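Local coordinates for protein lovastatin nonaketide synthase, polyketide synthase component (Aspergillus terreus, PDB 7CPX) that builds the nonaketide precursor of lovastatin, dihydromonacolin L, from nine malonyl-CoA units, working as a homodimeric multidomain polyketide synthase together with its partner lovC, at residues R1745-E1750 with M2299-A2305; T1793-E1797 with D2420-I2424. The protein carries 2 engineered substitutions. All blocks are in the same frame, centred on the assembly; numbering follows the deposited sequence.

Interaction 1: residues R1745-E1750 with M2299-A2305; sequences RSIRRE and MGNPGQA
Ser1746 and Arg1749, one helical turn apart on helix 1735-1750, meet Gly2300 and its neighbours in a ketoreductase loop that runs from helix 2296-2299 through a type II beta turn, Asn2301 to Gln2304, into helix 2305-2323. The helix itself probably belongs to the non-catalytic Rossmann-like half of the reductase. Backbones come together at Ser1746, whose CA lies 3.7 Å from the CA of Gly2300, the residue that leaves the preceding helix with positive phi. Ser1746 puts its CB on Ala2305 CA (3.3 Å) and turns OG toward the loop, where Asn2301 N offers a weak hydrogen bond; the position of OG is uncertain, and Ser2308 is its other partner. Arg1749 bends at chi2 and chi3 (-91° and -67°), folding its guanidinium back over the loop. The Met2299 carbonyl oxygen lies near the guanidinium edge and takes a weak bond from NH1, whose position is uncertain; Thr2417 holds NE. Farther along, Glu1750 extends its chain beyond CG, laying CG 3.6 Å from Pro2302 CA and bringing OE2 to the start of helix 2305-2323, where Ala2305 N makes a long, weak bond to it (3.5 Å). Behind this first shell, the turn is closed by Gln2304 N bonding to Asn2301 O and pinned further by the two side-chain amides: Asn2301 ND2 gives a nearly straight bond to Gln2304 OE1 (3.0 Å, 171°), lying in its own amide plane but arriving well above the plane of the acceptor carbonyl.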
ATOM      1  N   ARG A1745      27.158 -17.830  65.519  1.00116.45           N
ATOM      2  CA  ARG A1745      26.048 -17.428  64.670  1.00116.45           C
ATOM      3  C   ARG A1745      25.675 -18.546  63.709  1.00116.45           C
ATOM      4  O   ARG A1745      24.490 -18.825  63.495  1.00116.45           O
ATOM      5  CB  ARG A1745      26.446 -16.163  63.915  1.00116.45           C
ATOM      6  CG  ARG A1745      25.401 -15.584  62.997  1.00116.45           C
ATOM      7  CD  ARG A1745      25.881 -14.252  62.450  1.00116.45           C
ATOM      8  NE  ARG A1745      26.129 -13.280  63.509  1.00116.45           N
ATOM      9  CZ  ARG A1745      26.691 -12.093  63.324  1.00116.45           C
ATOM     10  NH1 ARG A1745      27.093 -11.696  62.129  1.00116.45           N
ATOM     11  NH2 ARG A1745      26.855 -11.284  64.366  1.00116.45           N
ATOM     12  N   SER A1746      26.678 -19.197  63.124  1.00117.30           N
ATOM     13  CA  SER A1746      26.407 -20.349  62.270  1.00117.30           C
ATOM     14  C   SER A1746      25.926 -21.541  63.085  1.00117.30           C
ATOM     15  O   SER A1746      25.086 -22.318  62.620  1.00117.30           O
ATOM     16  CB  SER A1746      27.650 -20.721  61.474  1.00117.30           C
ATOM     17  OG  SER A1746      27.884 -19.793  60.431  1.00117.30           O
ATOM     18  N   ILE A1747      26.460 -21.714  64.295  1.00121.53           N
ATOM     19  CA  ILE A1747      26.015 -22.807  65.155  1.00121.53           C
ATOM     20  C   ILE A1747      24.527 -22.680  65.444  1.00121.53           C
ATOM     21  O   ILE A1747      23.794 -23.676  65.467  1.00121.53           O
ATOM     22  CB  ILE A1747      26.838 -22.830  66.456  1.00121.53           C
ATOM     23  CG1 ILE A1747      28.264 -23.290  66.169  1.00121.53           C
ATOM     24  CG2 ILE A1747      26.189 -23.749  67.472  1.00121.53           C
ATOM     25  CD1 ILE A1747      29.257 -22.888  67.231  1.00121.53           C
ATOM     26  N   ARG A1748      24.058 -21.452  65.673  1.00120.97           N
ATOM     27  CA  ARG A1748      22.644 -21.241  65.957  1.00120.97           C
ATOM     28  C   ARG A1748      21.774 -21.783  64.832  1.00120.97           C
ATOM     29  O   ARG A1748      20.608 -22.128  65.056  1.00120.97           O
ATOM     30  CB  ARG A1748      22.369 -19.754  66.175  1.00120.97           C
ATOM     31  CG  ARG A1748      20.956 -19.450  66.644  1.00120.97           C
ATOM     32  CD  ARG A1748      20.799 -18.005  67.094  1.00120.97           C
ATOM     33  NE  ARG A1748      21.074 -17.051  66.025  1.00120.97           N
ATOM     34  CZ  ARG A1748      22.213 -16.387  65.874  1.00120.97           C
ATOM     35  NH1 ARG A1748      23.230 -16.552  66.705  1.00120.97           N
ATOM     36  NH2 ARG A1748      22.333 -15.529  64.865  1.00120.97           N
ATOM     37  N   ARG A1749      22.320 -21.863  63.620  1.00118.90           N
ATOM     38  CA  ARG A1749      21.639 -22.471  62.486  1.00118.90           C
ATOM     39  C   ARG A1749      21.873 -23.974  62.429  1.00118.90           C
ATOM     40  O   ARG A1749      20.939 -24.742  62.173  1.00118.90           O
ATOM     41  CB  ARG A1749      22.123 -21.828  61.187  1.00118.90           C
ATOM     42  CG  ARG A1749      21.973 -20.319  61.149  1.00118.90           C
ATOM     43  CD  ARG A1749      20.638 -19.918  60.571  1.00118.90           C
ATOM     44  NE  ARG A1749      20.546 -20.271  59.159  1.00118.90           N
ATOM     45  CZ  ARG A1749      21.011 -19.525  58.165  1.00118.90           C
ATOM     46  NH1 ARG A1749      21.589 -18.355  58.389  1.00118.90           N
ATOM     47  NH2 ARG A1749      20.895 -19.963  56.915  1.00118.90           N
ATOM     48  N   GLU A1750      23.115 -24.401  62.661  1.00122.39           N
ATOM     49  CA  GLU A1750      23.443 -25.821  62.623  1.00122.39           C
ATOM     50  C   GLU A1750      22.651 -26.591  63.668  1.00122.39           C
ATOM     51  O   GLU A1750      22.032 -27.618  63.368  1.00122.39           O
ATOM     52  CB  GLU A1750      24.941 -26.010  62.851  1.00122.39           C
ATOM     53  CG  GLU A1750      25.821 -25.432  61.761  1.00122.39           C
ATOM     54  CD  GLU A1750      27.286 -25.389  62.151  1.00122.39           C
ATOM     55  OE1 GLU A1750      27.605 -25.727  63.311  1.00122.39           O
ATOM     56  OE2 GLU A1750      28.118 -25.016  61.297  1.00122.39           O
ATOM     57  N   MET A2299      24.063 -14.128  59.150  1.00115.49           N
ATOM     58  CA  MET A2299      22.996 -15.008  59.599  1.00115.49           C
ATOM     59  C   MET A2299      23.457 -16.425  59.897  1.00115.49           C
ATOM     60  O   MET A2299      22.696 -17.181  60.512  1.00115.49           O
ATOM     61  CB  MET A2299      21.882 -15.075  58.545  1.00115.49           C
ATOM     62  CG  MET A2299      21.416 -13.718  58.056  1.00115.49           C
ATOM     63  SD  MET A2299      20.033 -13.831  56.907  1.00115.49           S
ATOM     64  CE  MET A2299      20.701 -14.922  55.653  1.00115.49           C
ATOM     65  N   GLY A2300      24.661 -16.809  59.491  1.00115.89           N
ATOM     66  CA  GLY A2300      25.112 -18.175  59.632  1.00115.89           C
ATOM     67  C   GLY A2300      24.591 -19.058  58.516  1.00115.89           C
ATOM     68  O   GLY A2300      23.770 -18.665  57.687  1.00115.89           O
ATOM     69  N   ASN A2301      25.090 -20.287  58.499  1.00115.74           N
ATOM     70  CA  ASN A2301      24.663 -21.266  57.511  1.00115.74           C
ATOM     71  C   ASN A2301      25.131 -22.649  57.947  1.00115.74           C
ATOM     72  O   ASN A2301      26.296 -22.809  58.331  1.00115.74           O
ATOM     73  CB  ASN A2301      25.221 -20.920  56.131  1.00115.74           C
ATOM     74  CG  ASN A2301      24.616 -21.761  55.028  1.00115.74           C
ATOM     75  OD1 ASN A2301      23.432 -22.095  55.064  1.00115.74           O
ATOM     76  ND2 ASN A2301      25.428 -22.111  54.039  1.00115.74           N
ATOM     77  N   PRO A2302      24.270 -23.667  57.911  1.00119.72           N
ATOM     78  CA  PRO A2302      24.717 -25.003  58.319  1.00119.72           C
ATOM     79  C   PRO A2302      25.915 -25.463  57.504  1.00119.72           C
ATOM     80  O   PRO A2302      25.960 -25.305  56.283  1.00119.72           O
ATOM     81  CB  PRO A2302      23.487 -25.880  58.065  1.00119.72           C
ATOM     82  CG  PRO A2302      22.339 -24.949  58.194  1.00119.72           C
ATOM     83  CD  PRO A2302      22.820 -23.635  57.651  1.00119.72           C
ATOM     84  N   GLY A2303      26.893 -26.041  58.199  1.00120.11           N
ATOM     85  CA  GLY A2303      28.088 -26.547  57.564  1.00120.11           C
ATOM     86  C   GLY A2303      29.115 -25.499  57.195  1.00120.11           C
ATOM     87  O   GLY A2303      30.120 -25.844  56.562  1.00120.11           O
ATOM     88  N   GLN A2304      28.904 -24.234  57.570  1.00114.99           N
ATOM     89  CA  GLN A2304      29.825 -23.168  57.196  1.00114.99           C
ATOM     90  C   GLN A2304      30.132 -22.247  58.372  1.00114.99           C
ATOM     91  O   GLN A2304      30.344 -21.045  58.183  1.00114.99           O
ATOM     92  CB  GLN A2304      29.268 -22.349  56.030  1.00114.99           C
ATOM     93  CG  GLN A2304      29.241 -23.095  54.709  1.00114.99           C
ATOM     94  CD  GLN A2304      28.752 -22.231  53.566  1.00114.99           C
ATOM     95  OE1 GLN A2304      28.235 -21.134  53.780  1.00114.99           O
ATOM     96  NE2 GLN A2304      28.915 -22.718  52.342  1.00114.99           N
ATOM     97  N   ALA A2305      30.165 -22.790  59.591  1.00117.52           N
ATOM     98  CA  ALA A2305      30.579 -21.983  60.733  1.00117.52           C
ATOM     99  C   ALA A2305      32.021 -21.529  60.584  1.00117.52           C
ATOM    100  O   ALA A2305      32.379 -20.431  61.022  1.00117.52           O
ATOM    101  CB  ALA A2305      30.396 -22.768  62.029  1.00117.52           C
TER

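Interaction 2: residues T1793-E1797 with D2420-I2424; sequences TQEPE and DDPRI
Thr1793 and Pro1796 keep their backbone about 7 Å from that of Pro2422 and Asp2421 (CA to CA 7.1 Å for Thr1793 with Pro2422, 7.2 Å for Pro1796 with Asp2421), a spacing bridged by side chains. Pro2422 supplies the apolar centre. Its CG meets Pro1796 CD at 3.3 Å, the two rings reaching toward each other, while the Thr1793 and Pro2422 side chains pass each other in opposite directions, with Thr1793 CG2 against Pro2422 CB (3.5 Å). That methyl stands opposite the threonine's backbone N across the CA-CB bond, which leaves it against the proline ring. At the start of the 3-10 turn, Asp2421 OD1 takes a hydrogen bond from Arg2423 N (2.7 Å, 164°), which makes an Asx turn; the N-H comes to OD1 from above the carboxylate plane. The other oxygen, OD2, is paired with Arg1748. Arg2423, extended from CG to NE, sends its guanidinium across to Glu1797 in a salt bridge, NH1 to OE1. The hydrogen bond within that pair is bent and weak (120°); the carboxylate and guanidinium planes stand 71° apart, and OE1 is the oxygen engaged. Glu1797 also has Arg1745 on OE1 and Arg1748 on OE2, so several positive groups gather round one buried carboxylate, which probably favours its ionised form. This contact joins the C-terminal tail of the ketoreductase region to the sheet that contains 1797-1801: Arg2423 bonds through its backbone to Leu1810 of strand 1804-1811 and makes a cation-pi contact with Trp1276 of strand 1275-1280, while Glu1797 leans on Val1758 of strand 1755-1761.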
ATOM      1  N   THR A1793      11.028 -12.149  72.081  1.00131.82           N
ATOM      2  CA  THR A1793      11.904 -12.799  71.121  1.00131.82           C
ATOM      3  C   THR A1793      13.172 -13.296  71.804  1.00131.82           C
ATOM      4  O   THR A1793      13.488 -12.923  72.936  1.00131.82           O
ATOM      5  CB  THR A1793      12.264 -11.843  69.981  1.00131.82           C
ATOM      6  OG1 THR A1793      11.165 -10.958  69.734  1.00131.82           O
ATOM      7  CG2 THR A1793      12.563 -12.621  68.718  1.00131.82           C
ATOM      8  N   GLN A1794      13.909 -14.142  71.081  1.00130.93           N
ATOM      9  CA  GLN A1794      15.001 -14.887  71.698  1.00130.93           C
ATOM     10  C   GLN A1794      16.117 -13.965  72.176  1.00130.93           C
ATOM     11  O   GLN A1794      16.667 -14.167  73.264  1.00130.93           O
ATOM     12  CB  GLN A1794      15.551 -15.917  70.713  1.00130.93           C
ATOM     13  CG  GLN A1794      15.985 -17.224  71.366  1.00130.93           C
ATOM     14  CD  GLN A1794      14.835 -17.968  72.024  1.00130.93           C
ATOM     15  OE1 GLN A1794      14.969 -18.474  73.137  1.00130.93           O
ATOM     16  NE2 GLN A1794      13.701 -18.042  71.336  1.00130.93           N
ATOM     17  N   GLU A1795      16.444 -12.931  71.403  1.00128.83           N
ATOM     18  CA  GLU A1795      17.546 -11.976  71.400  1.00128.83           C
ATOM     19  C   GLU A1795      18.844 -12.698  71.054  1.00128.83           C
ATOM     20  O   GLU A1795      19.751 -12.787  71.892  1.00128.83           O
ATOM     21  CB  GLU A1795      17.670 -11.294  72.764  1.00128.83           C
ATOM     22  CG  GLU A1795      16.384 -10.661  73.259  1.00128.83           C
ATOM     23  CD  GLU A1795      16.478 -10.198  74.698  1.00128.83           C
ATOM     24  OE1 GLU A1795      17.543 -10.397  75.320  1.00128.83           O
ATOM     25  OE2 GLU A1795      15.487  -9.635  75.209  1.00128.83           O
ATOM     26  N   PRO A1796      18.965 -13.227  69.834  1.00123.48           N
ATOM     27  CA  PRO A1796      20.110 -14.102  69.528  1.00123.48           C
ATOM     28  C   PRO A1796      21.466 -13.446  69.725  1.00123.48           C
ATOM     29  O   PRO A1796      22.419 -14.129  70.114  1.00123.48           O
ATOM     30  CB  PRO A1796      19.874 -14.471  68.057  1.00123.48           C
ATOM     31  CG  PRO A1796      19.088 -13.333  67.515  1.00123.48           C
ATOM     32  CD  PRO A1796      18.178 -12.912  68.631  1.00123.48           C
ATOM     33  N   GLU A1797      21.593 -12.151  69.452  1.00122.13           N
ATOM     34  CA  GLU A1797      22.882 -11.475  69.557  1.00122.13           C
ATOM     35  C   GLU A1797      22.669 -10.066  70.083  1.00122.13           C
ATOM     36  O   GLU A1797      22.085  -9.225  69.393  1.00122.13           O
ATOM     37  CB  GLU A1797      23.597 -11.442  68.203  1.00122.13           C
ATOM     38  CG  GLU A1797      23.867 -12.818  67.620  1.00122.13           C
ATOM     39  CD  GLU A1797      24.659 -12.759  66.330  1.00122.13           C
ATOM     40  OE1 GLU A1797      24.967 -11.638  65.872  1.00122.13           O
ATOM     41  OE2 GLU A1797      24.977 -13.832  65.774  1.00122.13           O
ATOM     42  N   ASP A2420      13.220 -17.801  61.897  1.00122.21           N
ATOM     43  CA  ASP A2420      12.963 -17.526  63.303  1.00122.21           C
ATOM     44  C   ASP A2420      13.935 -16.515  63.893  1.00122.21           C
ATOM     45  O   ASP A2420      13.700 -16.034  65.007  1.00122.21           O
ATOM     46  CB  ASP A2420      13.030 -18.824  64.111  1.00122.21           C
ATOM     47  CG  ASP A2420      11.990 -19.837  63.674  1.00122.21           C
ATOM     48  OD1 ASP A2420      10.913 -19.418  63.200  1.00122.21           O
ATOM     49  OD2 ASP A2420      12.249 -21.052  63.804  1.00122.21           O
ATOM     50  N   ASP A2421      15.007 -16.182  63.186  1.00119.48           N
ATOM     51  CA  ASP A2421      15.972 -15.219  63.694  1.00119.48           C
ATOM     52  C   ASP A2421      15.381 -13.816  63.606  1.00119.48           C
ATOM     53  O   ASP A2421      15.021 -13.378  62.508  1.00119.48           O
ATOM     54  CB  ASP A2421      17.271 -15.294  62.900  1.00119.48           C
ATOM     55  CG  ASP A2421      18.394 -14.498  63.537  1.00119.48           C
ATOM     56  OD1 ASP A2421      18.109 -13.482  64.206  1.00119.48           O
ATOM     57  OD2 ASP A2421      19.568 -14.889  63.369  1.00119.48           O
ATOM     58  N   PRO A2422      15.260 -13.084  64.718  1.00121.56           N
ATOM     59  CA  PRO A2422      14.709 -11.724  64.635  1.00121.56           C
ATOM     60  C   PRO A2422      15.611 -10.745  63.913  1.00121.56           C
ATOM     61  O   PRO A2422      15.146  -9.664  63.534  1.00121.56           O
ATOM     62  CB  PRO A2422      14.531 -11.332  66.104  1.00121.56           C
ATOM     63  CG  PRO A2422      15.587 -12.107  66.810  1.00121.56           C
ATOM     64  CD  PRO A2422      15.640 -13.431  66.098  1.00121.56           C
ATOM     65  N   ARG A2423      16.887 -11.086  63.718  1.00118.22           N
ATOM     66  CA  ARG A2423      17.810 -10.175  63.054  1.00118.22           C
ATOM     67  C   ARG A2423      17.288  -9.759  61.684  1.00118.22           C
ATOM     68  O   ARG A2423      17.549  -8.643  61.221  1.00118.22           O
ATOM     69  CB  ARG A2423      19.178 -10.845  62.925  1.00118.22           C
ATOM     70  CG  ARG A2423      20.324  -9.905  62.617  1.00118.22           C
ATOM     71  CD  ARG A2423      21.579 -10.685  62.256  1.00118.22           C
ATOM     72  NE  ARG A2423      22.797  -9.954  62.581  1.00118.22           N
ATOM     73  CZ  ARG A2423      23.393  -9.983  63.765  1.00118.22           C
ATOM     74  NH1 ARG A2423      22.901 -10.689  64.770  1.00118.22           N
ATOM     75  NH2 ARG A2423      24.511  -9.286  63.947  1.00118.22           N
ATOM     76  N   ILE A2424      16.535 -10.640  61.030  1.00117.81           N
ATOM     77  CA  ILE A2424      16.070 -10.430  59.664  1.00117.81           C
ATOM     78  C   ILE A2424      14.617  -9.978  59.673  1.00117.81           C
ATOM     79  O   ILE A2424      13.927 -10.057  58.651  1.00117.81           O
ATOM     80  CB  ILE A2424      16.219 -11.719  58.844  1.00117.81           C
ATOM     81  CG1 ILE A2424      15.149 -12.720  59.292  1.00117.81           C
ATOM     82  CG2 ILE A2424      17.610 -12.294  59.022  1.00117.81           C
ATOM     83  CD1 ILE A2424      15.448 -14.142  58.953  1.00117.81           C
TER

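Interactions 1 and 2 have centres about 14 Å apart and adjoin through helix 1735-1750, whose arginines serve both. Arg1745 NH2 forms a salt bridge with Glu1797 OE1 (2.4 Å) and lies near Arg2423 NH2, so both arginines share one carboxylate. On the same helix, Arg1748 NE packs on Pro1796 CB (3.5 Å), and at the ketoreductase side Met2299 SD touches Ile2424 CG2 (3.6 Å). The segments alternate along the chain, and the two contacts fasten ketoreductase residues 2299-2305 and 2420-2424 to what is probably the structural, Rossmann-like half that accompanies the catalytic ketoreductase. Both lie away from the annotated catalytic residues and the NADP pocket.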